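Local structure of putative TRAP PERIPLASMIC SOLUTE BINDING PROTEIN (Haemophilus influenzae, 4PBQ) at residues G30-D35 / G70-I75; W103-L108 / Y313-D318; T195-K200 / E219-I224; K241-I246 / I252-A257. The protein binds L-gulonate and probably delivers this or a related sugar acid to a TRAP transporter for uptake into the cell. All blocks are in the same frame, centred on the assembly; numbering follows the deposited sequence.

Contact 1 of 4, residues G30-D35 / G70-I75; sequences GHYNSD and GGEDQI. With 2UF (L-gulonate), chain D.
The phenol ring of Tyr32 and the carboxylate of Glu72 run side by side in the same direction, their planes turned 46° apart. Glu72 CD meets the ring obliquely, 3.5 Å from Tyr32 CE2, while L-gulonate O3 also approaches this ring at a slant. Beside Tyr32 in the same loop, the His31 imidazole has Ser34 O in its plane at the edge.

The two side chains converge on gulonate O3, and Glu72 takes O4 as well. Glu72 makes a two-pronged grip: gulonate O4 donates to Glu72 OE1 at 2.6 Å, and gulonate O3 donates to Glu72 OE2 at 2.8 Å. Glu72 OE2 also receives the backbone N-H of Gly90, which helps fix the rotation of the carboxylate. Tyr32 OH lies 2.8 Å from gulonate O3, the hydroxyl that also donates to Glu72 OE2.

This is the ligand cleft of a family 7 solute-binding protein, where the loop after strand 25-30 faces the start of helix 72-81. Gly71 is the N-cap, its O accepting Ile75 N at 3.0 Å, and Glu72 is in the first turn. With CG anti to the backbone N (chi1 -167°) and the rest of the chain extended, Glu72 reaches well into the pocket.

Farther from the ligand, Gly30 O touches Ile75 CG2 at 3.7 Å. Glycine suits this strand end because the isoleucine leaves little room beside its CA, and Ile75 also packs on Thr89 of strand 86-89.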
# COMPACT_ATOMS: atom_id res chain seq x y z
N GLY A 30 -12.09 -0.17 8.45
CA GLY A 30 -11.86 1.05 7.71
C GLY A 30 -10.68 0.96 6.76
O GLY A 30 -9.71 0.29 7.05
N HIS A 31 -10.79 1.61 5.61
CA HIS A 31 -9.66 1.71 4.69
C HIS A 31 -9.76 2.98 3.86
O HIS A 31 -10.77 3.70 3.91
CB HIS A 31 -9.54 0.45 3.83
CG HIS A 31 -10.63 0.26 2.85
ND1 HIS A 31 -10.56 0.71 1.55
CD2 HIS A 31 -11.83 -0.36 2.97
CE1 HIS A 31 -11.66 0.36 0.91
NE2 HIS A 31 -12.45 -0.29 1.75
N TYR A 32 -8.69 3.27 3.11
CA TYR A 32 -8.59 4.51 2.35
C TYR A 32 -8.94 4.44 0.86
O TYR A 32 -9.06 5.49 0.20
CB TYR A 32 -7.17 5.08 2.49
CG TYR A 32 -6.00 4.37 1.84
CD1 TYR A 32 -5.78 4.44 0.47
CD2 TYR A 32 -5.05 3.70 2.62
CE1 TYR A 32 -4.67 3.86 -0.11
CE2 TYR A 32 -3.93 3.10 2.03
CZ TYR A 32 -3.75 3.19 0.68
OH TYR A 32 -2.63 2.61 0.10
N ASN A 33 -9.06 3.23 0.34
CA ASN A 33 -9.43 3.02 -1.05
C ASN A 33 -10.93 3.22 -1.34
O ASN A 33 -11.75 3.31 -0.42
CB ASN A 33 -8.92 1.64 -1.53
CG ASN A 33 -7.45 1.68 -1.98
OD1 ASN A 33 -7.06 2.55 -2.75
ND2 ASN A 33 -6.66 0.76 -1.50
N SER A 34 -11.26 3.35 -2.63
CA SER A 34 -12.62 3.48 -3.11
C SER A 34 -13.44 2.22 -2.88
O SER A 34 -12.90 1.13 -2.76
CB SER A 34 -12.57 3.77 -4.62
OG SER A 34 -13.78 3.54 -5.24
N ASP A 35 -14.76 2.37 -2.86
CA ASP A 35 -15.62 1.19 -2.77
C ASP A 35 -15.63 0.32 -4.01
O ASP A 35 -16.23 -0.76 -4.00
CB ASP A 35 -17.02 1.56 -2.33
CG ASP A 35 -17.80 2.39 -3.35
OD1 ASP A 35 -17.32 2.69 -4.45
OD2 ASP A 35 -18.95 2.73 -3.03
N GLY A 70 -11.65 7.94 9.07
CA GLY A 70 -10.48 8.79 9.19
C GLY A 70 -9.44 8.37 8.16
O GLY A 70 -9.54 7.32 7.53
N GLY A 71 -8.43 9.20 8.02
CA GLY A 71 -7.31 8.83 7.18
C GLY A 71 -6.52 7.65 7.68
O GLY A 71 -6.67 7.17 8.78
N GLU A 72 -5.61 7.20 6.81
CA GLU A 72 -4.86 5.98 7.02
C GLU A 72 -4.15 5.95 8.37
O GLU A 72 -4.13 4.93 9.03
CB GLU A 72 -3.84 5.84 5.88
CG GLU A 72 -3.20 4.48 5.79
CD GLU A 72 -2.14 4.39 4.72
OE1 GLU A 72 -1.93 5.41 4.02
OE2 GLU A 72 -1.52 3.31 4.58
N ASP A 73 -3.51 7.05 8.75
CA ASP A 73 -2.87 7.07 10.04
C ASP A 73 -3.84 6.91 11.23
O ASP A 73 -3.50 6.31 12.25
CB ASP A 73 -2.02 8.34 10.22
CG ASP A 73 -2.79 9.63 10.04
OD1 ASP A 73 -3.72 9.72 9.20
OD2 ASP A 73 -2.39 10.61 10.73
N GLN A 74 -5.03 7.46 11.08
CA GLN A 74 -6.08 7.33 12.09
C GLN A 74 -6.58 5.88 12.20
O GLN A 74 -6.88 5.39 13.29
CB GLN A 74 -7.23 8.30 11.78
CG GLN A 74 -8.32 8.29 12.87
CD GLN A 74 -9.23 9.53 12.84
OE1 GLN A 74 -8.82 10.63 13.21
NE2 GLN A 74 -10.47 9.33 12.43
N ILE A 75 -6.63 5.19 11.06
CA ILE A 75 -6.96 3.76 11.04
C ILE A 75 -5.90 2.96 11.80
O ILE A 75 -6.23 2.13 12.65
CB ILE A 75 -7.12 3.21 9.61
CG1 ILE A 75 -8.15 4.04 8.83
CG2 ILE A 75 -7.48 1.74 9.65
CD1 ILE A 75 -9.49 4.18 9.51
O6A 2UF D . -1.37 7.89 1.02
C6 2UF D . -0.72 7.19 0.24
O6B 2UF D . -0.13 7.58 -0.78
C5 2UF D . -0.68 5.67 0.55
O5 2UF D . -0.51 4.98 -0.67
C4 2UF D . 0.48 5.33 1.50
O4 2UF D . 0.25 5.94 2.79
C3 2UF D . 0.62 3.80 1.64
O3 2UF D . -0.66 3.15 1.95
C2 2UF D . 1.64 3.42 2.73
O2 2UF D . 1.91 2.05 2.50
C1 2UF D . 2.98 4.19 2.56
O1 2UF D . 3.91 3.65 3.51

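Contact 2 of 4, residues W103-L108 / Y313-D318; sequences WEWPYL and YDWAKD. With 2UF (L-gulonate), chain D.
Apolar contacts carry most of this meeting, and Trp105 is their hub. Its six-membered ring lies rim to rim with that of Trp315, centroids 5.7 Å apart and planes at 23°, neither ring over the other's face. The closest atoms are Trp105 CZ2 and Trp315 CH2 at 3.6 Å. Ala316 CB comes to the edge of the Trp105 ring, near its plane, 3.9 Å from Trp105 CH2; the short methyl lets helix 316-326 come up to the indole rim. Tyr313 CE2 approaches Trp105 CZ2 obliquely at 4.0 Å.

Tyr313 to Ala316 form a type I turn between helices 292-312 and 316-326, so the C-terminal helical part of the fold is joined here to the loop that follows strand 86-89. Within the turn, Trp315 CG stands between its backbone N and carbonyl carbon (chi1 47°), which lays Trp315 CZ2 over one face of Tyr313, toward its rim. Phe309 of helix 292-312 stacks on Trp105.

Polar links are few. One water accepts a weak bond from Trp105 NE1 and is hydrogen-bonded to Tyr313 OH at 3.1 Å. Next to Trp105, Glu104 takes gulonate O1 on OE1 at 2.7 Å and gulonate O2 on OE2 at 2.6 Å, with Ser232 OG bonded to the same OE2.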
# COMPACT_ATOMS: atom_id res chain seq x y z
N TRP A 103 8.70 -3.76 2.90
CA TRP A 103 8.12 -4.21 1.63
C TRP A 103 8.08 -3.11 0.59
O TRP A 103 7.99 -3.42 -0.59
CB TRP A 103 6.69 -4.78 1.83
CG TRP A 103 6.63 -5.64 3.03
CD1 TRP A 103 5.91 -5.42 4.18
CD2 TRP A 103 7.34 -6.87 3.24
NE1 TRP A 103 6.15 -6.44 5.08
CE2 TRP A 103 7.02 -7.34 4.52
CE3 TRP A 103 8.22 -7.63 2.45
CZ2 TRP A 103 7.55 -8.50 5.03
CZ3 TRP A 103 8.74 -8.80 2.98
CH2 TRP A 103 8.41 -9.22 4.25
N GLU A 104 8.13 -1.85 1.03
CA GLU A 104 8.12 -0.69 0.16
C GLU A 104 9.54 -0.15 -0.15
O GLU A 104 9.68 0.89 -0.78
CB GLU A 104 7.25 0.42 0.75
CG GLU A 104 5.74 0.16 0.55
CD GLU A 104 4.83 1.16 1.27
OE1 GLU A 104 5.28 1.73 2.29
OE2 GLU A 104 3.70 1.41 0.77
N TRP A 105 10.58 -0.87 0.23
CA TRP A 105 11.92 -0.45 -0.18
C TRP A 105 12.00 -0.51 -1.71
O TRP A 105 11.49 -1.45 -2.34
CB TRP A 105 12.99 -1.30 0.49
CG TRP A 105 13.12 -1.03 1.98
CD1 TRP A 105 12.36 -0.18 2.73
CD2 TRP A 105 14.04 -1.65 2.87
NE1 TRP A 105 12.77 -0.23 4.05
CE2 TRP A 105 13.79 -1.12 4.16
CE3 TRP A 105 15.06 -2.59 2.72
CZ2 TRP A 105 14.54 -1.50 5.27
CZ3 TRP A 105 15.80 -2.96 3.82
CH2 TRP A 105 15.54 -2.41 5.08
N PRO A 106 12.67 0.47 -2.34
CA PRO A 106 12.59 0.58 -3.81
C PRO A 106 13.21 -0.61 -4.55
O PRO A 106 14.26 -1.13 -4.15
CB PRO A 106 13.36 1.87 -4.10
CG PRO A 106 13.15 2.68 -2.87
CD PRO A 106 13.24 1.69 -1.74
N TYR A 107 12.53 -1.06 -5.59
CA TYR A 107 13.05 -2.12 -6.47
C TYR A 107 13.28 -3.48 -5.76
O TYR A 107 14.09 -4.31 -6.18
CB TYR A 107 14.28 -1.61 -7.25
CG TYR A 107 13.97 -0.30 -7.96
CD1 TYR A 107 13.10 -0.27 -9.04
CD2 TYR A 107 14.49 0.91 -7.51
CE1 TYR A 107 12.74 0.93 -9.67
CE2 TYR A 107 14.14 2.10 -8.12
CZ TYR A 107 13.29 2.12 -9.21
OH TYR A 107 12.96 3.31 -9.83
N LEU A 108 12.52 -3.72 -4.69
CA LEU A 108 12.59 -4.97 -3.96
C LEU A 108 12.00 -6.13 -4.77
O LEU A 108 12.52 -7.25 -4.72
CB LEU A 108 11.87 -4.83 -2.62
CG LEU A 108 12.11 -5.91 -1.57
CD1 LEU A 108 13.57 -5.97 -1.15
CD2 LEU A 108 11.20 -5.64 -0.37
N TYR A 313 20.13 -0.24 10.49
CA TYR A 313 19.31 -1.38 10.91
C TYR A 313 20.15 -2.66 10.98
O TYR A 313 20.68 -3.12 9.97
CB TYR A 313 18.18 -1.61 9.92
CG TYR A 313 17.25 -0.44 9.70
CD1 TYR A 313 16.93 0.44 10.73
CD2 TYR A 313 16.70 -0.21 8.46
CE1 TYR A 313 16.08 1.49 10.52
CE2 TYR A 313 15.84 0.83 8.24
CZ TYR A 313 15.53 1.69 9.27
OH TYR A 313 14.66 2.73 9.04
N ASP A 314 20.27 -3.23 12.17
CA ASP A 314 21.07 -4.44 12.36
C ASP A 314 20.42 -5.68 11.73
O ASP A 314 21.06 -6.72 11.62
CB ASP A 314 21.30 -4.71 13.85
CG ASP A 314 20.12 -5.41 14.51
OD1 ASP A 314 20.12 -6.65 14.55
OD2 ASP A 314 19.19 -4.72 14.96
N TRP A 315 19.16 -5.56 11.32
CA TRP A 315 18.43 -6.69 10.74
C TRP A 315 18.34 -6.63 9.22
O TRP A 315 17.87 -7.59 8.59
CB TRP A 315 17.01 -6.73 11.31
CG TRP A 315 16.32 -5.38 11.29
CD1 TRP A 315 16.26 -4.48 12.31
CD2 TRP A 315 15.62 -4.78 10.19
NE1 TRP A 315 15.58 -3.36 11.92
CE2 TRP A 315 15.17 -3.52 10.62
CE3 TRP A 315 15.33 -5.18 8.88
CZ2 TRP A 315 14.45 -2.66 9.80
CZ3 TRP A 315 14.62 -4.32 8.06
CH2 TRP A 315 14.18 -3.08 8.52
N ALA A 316 18.74 -5.52 8.63
CA ALA A 316 18.42 -5.28 7.23
C ALA A 316 19.13 -6.28 6.31
O ALA A 316 18.51 -6.80 5.39
CB ALA A 316 18.74 -3.86 6.84
N LYS A 317 20.40 -6.56 6.58
CA LYS A 317 21.15 -7.48 5.73
C LYS A 317 20.48 -8.85 5.69
O LYS A 317 20.26 -9.42 4.62
CB LYS A 317 22.59 -7.59 6.25
CG LYS A 317 23.50 -8.47 5.41
CD LYS A 317 24.87 -8.65 6.07
CE LYS A 317 25.87 -9.26 5.10
NZ LYS A 317 25.24 -10.32 4.25
N ASP A 318 20.13 -9.36 6.86
CA ASP A 318 19.50 -10.67 6.99
C ASP A 318 18.10 -10.70 6.35
O ASP A 318 17.74 -11.67 5.68
CB ASP A 318 19.40 -11.05 8.47
CG ASP A 318 18.76 -12.40 8.68
OD1 ASP A 318 19.25 -13.39 8.08
OD2 ASP A 318 17.76 -12.48 9.44
O6A 2UF D . -1.37 7.89 1.02
C6 2UF D . -0.72 7.19 0.24
O6B 2UF D . -0.13 7.58 -0.78
C5 2UF D . -0.68 5.67 0.55
O5 2UF D . -0.51 4.98 -0.67
C4 2UF D . 0.48 5.33 1.50
O4 2UF D . 0.25 5.94 2.79
C3 2UF D . 0.62 3.80 1.64
O3 2UF D . -0.66 3.15 1.95
C2 2UF D . 1.64 3.42 2.73
O2 2UF D . 1.91 2.05 2.50
C1 2UF D . 2.98 4.19 2.56
O1 2UF D . 3.91 3.65 3.51
O HOH W 1 13.23 2.23 6.36

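Contact 3 of 4, residues T195-K200 / E219-I224; sequences TALEQK and EVQKYI
Leu197 and Gln221 meet at about a right angle, and the glutamine torsions set this up. Gln221 CG lies beside its backbone N (chi1 -62°), and the chain then bends sharply at chi2 (-88°), turning one face of the amide to the leucine methyls. Leu197, with CG also beside its backbone N, lays both methyls on that one face: Leu197 CD2 is 3.4 Å from Gln221 NE2, and Leu197 CD1 is 3.8 Å from Gln221 CD. Val220 adds the apolar partner, its CG2 4.0 Å from Leu197 CD1.

Glutamine suits this buried spot because its amide can be flat against methyls while its polar atoms are all used. Gln221 NE2 donates to Val220 O at 3.2 Å, with the acceptor close to the amide plane and an N-H...O angle of 155°; it also binds Asp203 O. Gln221 OE1 takes the hydroxyl of Ser150. Together these hold the amide's rotation.

Leu197 is in the last turn of helix 193-198, which closes in a Schellman motif at Lys200, where phi is positive. The contact thereby seats the end of that helix on the loop leading into strand 223-225, beside strand 136-151, which supplies Ser150.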
# COMPACT_ATOMS: atom_id res chain seq x y z
N THR A 195 -6.19 19.47 -3.21
CA THR A 195 -6.13 20.89 -2.93
C THR A 195 -4.71 21.42 -3.08
O THR A 195 -4.53 22.54 -3.54
CB THR A 195 -6.76 21.27 -1.57
OG1 THR A 195 -6.92 22.69 -1.52
CG2 THR A 195 -5.90 20.77 -0.38
N ALA A 196 -3.71 20.61 -2.75
CA ALA A 196 -2.32 21.00 -3.00
C ALA A 196 -2.01 21.20 -4.48
O ALA A 196 -1.26 22.13 -4.84
CB ALA A 196 -1.35 20.00 -2.39
N LEU A 197 -2.56 20.35 -5.33
CA LEU A 197 -2.43 20.54 -6.76
C LEU A 197 -3.14 21.81 -7.21
O LEU A 197 -2.58 22.62 -7.95
CB LEU A 197 -2.99 19.34 -7.53
CG LEU A 197 -2.08 18.11 -7.57
CD1 LEU A 197 -2.84 16.88 -8.01
CD2 LEU A 197 -0.91 18.36 -8.51
N GLU A 198 -4.37 21.99 -6.74
CA GLU A 198 -5.19 23.12 -7.16
C GLU A 198 -4.54 24.44 -6.77
O GLU A 198 -4.63 25.44 -7.52
CB GLU A 198 -6.60 22.98 -6.55
CG GLU A 198 -7.66 23.84 -7.20
CD GLU A 198 -7.64 25.27 -6.71
OE1 GLU A 198 -7.12 25.52 -5.59
OE2 GLU A 198 -8.16 26.15 -7.44
N GLN A 199 -3.86 24.43 -5.63
CA GLN A 199 -3.14 25.60 -5.12
C GLN A 199 -1.74 25.78 -5.70
O GLN A 199 -1.05 26.70 -5.32
CB GLN A 199 -3.02 25.54 -3.60
CG GLN A 199 -4.29 25.80 -2.82
CD GLN A 199 -4.11 25.53 -1.33
OE1 GLN A 199 -3.47 26.30 -0.62
NE2 GLN A 199 -4.66 24.42 -0.85
N LYS A 200 -1.33 24.87 -6.59
CA LYS A 200 0.01 24.90 -7.21
C LYS A 200 1.15 24.77 -6.21
O LYS A 200 2.24 25.33 -6.41
CB LYS A 200 0.21 26.16 -8.05
CG LYS A 200 -0.82 26.37 -9.14
CD LYS A 200 -0.46 27.62 -9.96
CE LYS A 200 -1.30 27.72 -11.20
NZ LYS A 200 -2.71 28.08 -10.90
N GLU A 219 -7.67 13.09 -13.61
CA GLU A 219 -8.33 14.19 -14.28
C GLU A 219 -7.56 15.50 -14.12
O GLU A 219 -7.78 16.44 -14.87
CB GLU A 219 -9.74 14.36 -13.73
CG GLU A 219 -10.66 13.19 -14.08
CD GLU A 219 -12.10 13.46 -13.70
OE1 GLU A 219 -12.33 14.00 -12.60
OE2 GLU A 219 -12.99 13.17 -14.51
N VAL A 220 -6.65 15.55 -13.15
CA VAL A 220 -5.86 16.74 -12.89
C VAL A 220 -4.36 16.47 -12.98
O VAL A 220 -3.54 17.25 -12.49
CB VAL A 220 -6.18 17.36 -11.50
CG1 VAL A 220 -7.62 17.92 -11.48
CG2 VAL A 220 -5.97 16.36 -10.37
N GLN A 221 -3.99 15.37 -13.63
CA GLN A 221 -2.59 14.99 -13.80
C GLN A 221 -2.40 14.43 -15.20
O GLN A 221 -2.65 13.25 -15.44
CB GLN A 221 -2.19 13.94 -12.76
CG GLN A 221 -2.29 14.39 -11.31
CD GLN A 221 -1.00 15.06 -10.84
OE1 GLN A 221 -0.20 14.45 -10.14
NE2 GLN A 221 -0.80 16.30 -11.25
N LYS A 222 -1.90 15.28 -16.09
CA LYS A 222 -1.75 14.92 -17.51
C LYS A 222 -0.84 13.72 -17.70
O LYS A 222 -1.15 12.80 -18.45
CB LYS A 222 -1.19 16.10 -18.29
CG LYS A 222 -1.08 15.87 -19.80
CD LYS A 222 -0.70 17.18 -20.52
CE LYS A 222 -1.06 17.17 -22.01
NZ LYS A 222 0.03 16.65 -22.88
N TYR A 223 0.30 13.72 -17.01
CA TYR A 223 1.31 12.70 -17.25
C TYR A 223 1.35 11.66 -16.17
O TYR A 223 1.24 11.95 -14.98
CB TYR A 223 2.71 13.33 -17.41
CG TYR A 223 2.77 14.36 -18.52
CD1 TYR A 223 2.93 13.97 -19.83
CD2 TYR A 223 2.65 15.71 -18.24
CE1 TYR A 223 2.98 14.90 -20.85
CE2 TYR A 223 2.69 16.65 -19.25
CZ TYR A 223 2.86 16.24 -20.55
OH TYR A 223 2.90 17.17 -21.56
N ILE A 224 1.52 10.42 -16.61
CA ILE A 224 1.74 9.31 -15.71
C ILE A 224 2.99 8.61 -16.15
O ILE A 224 3.10 8.15 -17.29
CB ILE A 224 0.54 8.34 -15.67
CG1 ILE A 224 -0.72 9.07 -15.21
CG2 ILE A 224 0.83 7.17 -14.75
CD1 ILE A 224 -1.99 8.24 -15.26

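Contact 4 of 4, residues K241-I246 / I252-A257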
# COMPACT_ATOMS: atom_id res chain seq x y z
N LYS A 241 -7.03 -6.24 20.50
CA LYS A 241 -8.05 -6.17 21.54
C LYS A 241 -9.31 -6.88 21.10
O LYS A 241 -9.94 -7.57 21.91
CB LYS A 241 -8.35 -4.73 21.91
CG LYS A 241 -7.21 -4.02 22.65
CD LYS A 241 -7.55 -2.55 22.89
CE LYS A 241 -6.83 -1.98 24.12
NZ LYS A 241 -5.35 -2.19 24.08
N THR A 242 -9.68 -6.71 19.83
CA THR A 242 -10.79 -7.46 19.24
C THR A 242 -10.48 -8.95 19.10
O THR A 242 -11.29 -9.82 19.47
CB THR A 242 -11.15 -6.86 17.89
OG1 THR A 242 -11.72 -5.56 18.10
CG2 THR A 242 -12.12 -7.73 17.13
N TRP A 243 -9.31 -9.25 18.56
CA TRP A 243 -8.90 -10.63 18.32
C TRP A 243 -8.89 -11.46 19.61
O TRP A 243 -9.31 -12.60 19.60
CB TRP A 243 -7.50 -10.62 17.69
CG TRP A 243 -7.04 -11.88 17.02
CD1 TRP A 243 -5.91 -12.60 17.34
CD2 TRP A 243 -7.63 -12.57 15.89
NE1 TRP A 243 -5.77 -13.67 16.51
CE2 TRP A 243 -6.79 -13.67 15.60
CE3 TRP A 243 -8.76 -12.35 15.11
CZ2 TRP A 243 -7.09 -14.58 14.58
CZ3 TRP A 243 -9.04 -13.22 14.08
CH2 TRP A 243 -8.21 -14.33 13.82
N ASN A 244 -8.46 -10.87 20.72
CA ASN A 244 -8.36 -11.61 21.97
C ASN A 244 -9.71 -11.87 22.64
O ASN A 244 -9.77 -12.51 23.69
CB ASN A 244 -7.42 -10.89 22.93
CG ASN A 244 -5.96 -11.01 22.53
OD1 ASN A 244 -5.58 -11.88 21.74
ND2 ASN A 244 -5.13 -10.12 23.06
N LYS A 245 -10.79 -11.39 22.04
CA LYS A 245 -12.14 -11.67 22.50
C LYS A 245 -12.79 -12.77 21.66
O LYS A 245 -13.91 -13.23 21.96
CB LYS A 245 -12.99 -10.40 22.40
CG LYS A 245 -12.56 -9.26 23.34
CD LYS A 245 -13.39 -8.00 23.01
CE LYS A 245 -12.91 -6.78 23.74
NZ LYS A 245 -13.07 -6.91 25.22
N ILE A 246 -12.07 -13.21 20.63
CA ILE A 246 -12.59 -14.18 19.68
C ILE A 246 -11.96 -15.53 19.97
O ILE A 246 -10.75 -15.69 19.90
CB ILE A 246 -12.29 -13.75 18.25
CG1 ILE A 246 -12.95 -12.40 17.94
CG2 ILE A 246 -12.75 -14.79 17.25
CD1 ILE A 246 -12.63 -11.88 16.57
N ILE A 252 -10.39 -19.33 13.43
CA ILE A 252 -10.15 -20.18 12.27
C ILE A 252 -11.05 -19.77 11.10
O ILE A 252 -10.61 -19.78 9.94
CB ILE A 252 -10.38 -21.65 12.65
CG1 ILE A 252 -9.19 -22.14 13.47
CG2 ILE A 252 -10.58 -22.55 11.40
CD1 ILE A 252 -9.51 -23.41 14.29
N ILE A 253 -12.29 -19.38 11.40
CA ILE A 253 -13.20 -18.91 10.36
C ILE A 253 -12.73 -17.55 9.80
O ILE A 253 -12.77 -17.34 8.60
CB ILE A 253 -14.63 -18.82 10.87
CG1 ILE A 253 -15.11 -20.25 11.22
CG2 ILE A 253 -15.54 -18.23 9.81
CD1 ILE A 253 -16.46 -20.30 11.89
N PHE A 254 -12.28 -16.64 10.67
CA PHE A 254 -11.71 -15.37 10.22
C PHE A 254 -10.50 -15.64 9.34
O PHE A 254 -10.30 -14.96 8.35
CB PHE A 254 -11.27 -14.49 11.40
CG PHE A 254 -12.37 -13.66 11.99
CD1 PHE A 254 -13.42 -14.26 12.67
CD2 PHE A 254 -12.35 -12.27 11.87
CE1 PHE A 254 -14.45 -13.50 13.22
CE2 PHE A 254 -13.35 -11.49 12.41
CZ PHE A 254 -14.42 -12.10 13.09
N GLU A 255 -9.67 -16.61 9.73
CA GLU A 255 -8.46 -16.92 8.94
C GLU A 255 -8.81 -17.52 7.57
O GLU A 255 -8.15 -17.21 6.58
CB GLU A 255 -7.54 -17.84 9.74
CG GLU A 255 -6.91 -17.12 10.93
CD GLU A 255 -6.51 -18.05 12.09
OE1 GLU A 255 -6.76 -19.27 12.04
OE2 GLU A 255 -5.94 -17.54 13.07
N LYS A 256 -9.82 -18.38 7.53
CA LYS A 256 -10.33 -18.92 6.26
C LYS A 256 -10.79 -17.78 5.36
O LYS A 256 -10.49 -17.74 4.17
CB LYS A 256 -11.52 -19.87 6.54
CG LYS A 256 -12.20 -20.44 5.28
CD LYS A 256 -13.45 -21.30 5.63
CE LYS A 256 -14.14 -21.85 4.40
NZ LYS A 256 -15.24 -22.80 4.73
N ALA A 257 -11.52 -16.85 5.94
CA ALA A 257 -12.03 -15.72 5.18
C ALA A 257 -10.87 -14.84 4.67
O ALA A 257 -10.91 -14.30 3.56
CB ALA A 257 -13.00 -14.94 6.02
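Trp243, Ile246 and Phe254 form the tight, buried part of this contact. The edge of the Trp243 six-membered ring points toward the face of Phe254 in an offset edge-to-face pair, centroids 6.0 Å apart and planes at 77°. The side chains run antiparallel, and Trp243 CZ3 comes to 3.7 Å from Phe254 CB, which lies in the indole plane. Ile246 crosses Phe254 at about a right angle and lays its CD1 over one face of the phenyl, 4.2 Å from the ring centroid and 22° off the normal, a CH-pi contact. The type I turn from Trp243 to Ile246, closed by Ile246 N to Trp243 O at 3.0 Å, brings both residues to the same ring.

At chi1 -164° the indole leaves on the side opposite its own backbone N, which carries it toward helix 248-281. Ile238 of strand 231-239 touches both Trp243 and Phe254, and Tyr59 meets Phe254 edge to face. Each residue type gives an apolar surface to the buried cluster: the indole its edge, the beta-branched isoleucine its terminal methyl, the phenyl its face.

The outer side is looser. Glu255 is partly exposed, and its OE2 merely reaches the indole edge, 3.5 Å from Trp243 CZ2, while the next residue, Lys256, turns to a salt bridge with Glu54.

No hydrogen bond crosses between the segments, so cohesion rests on dispersion and ring quadrupoles; the carboxylate at the indole rim probably adds a mild attraction to its weakly positive C-H edge.

From the N terminus, contact 1 comes first, closing a loop of 34 residues through helix 38-54 and strand 59-64 and joining the loop after strand 25-30 to helix 72-81. Contact 2 opens in the loop after strand 86-89 and closes only at the C-terminal helices, enclosing 204 residues. Contacts 3 and 4 lie in series inside that span: contact 3 spans 18 residues and joins helix 193-198 to the approach of strand 223-225; contact 4 spans just 5 and joins helix 240-243 and its turn to helix 248-281. None cross. Contacts 1 and 2, on opposite sides of the chain's centre, both touch the gulonate, whereas contacts 3 and 4 are about 42 Å apart between centres.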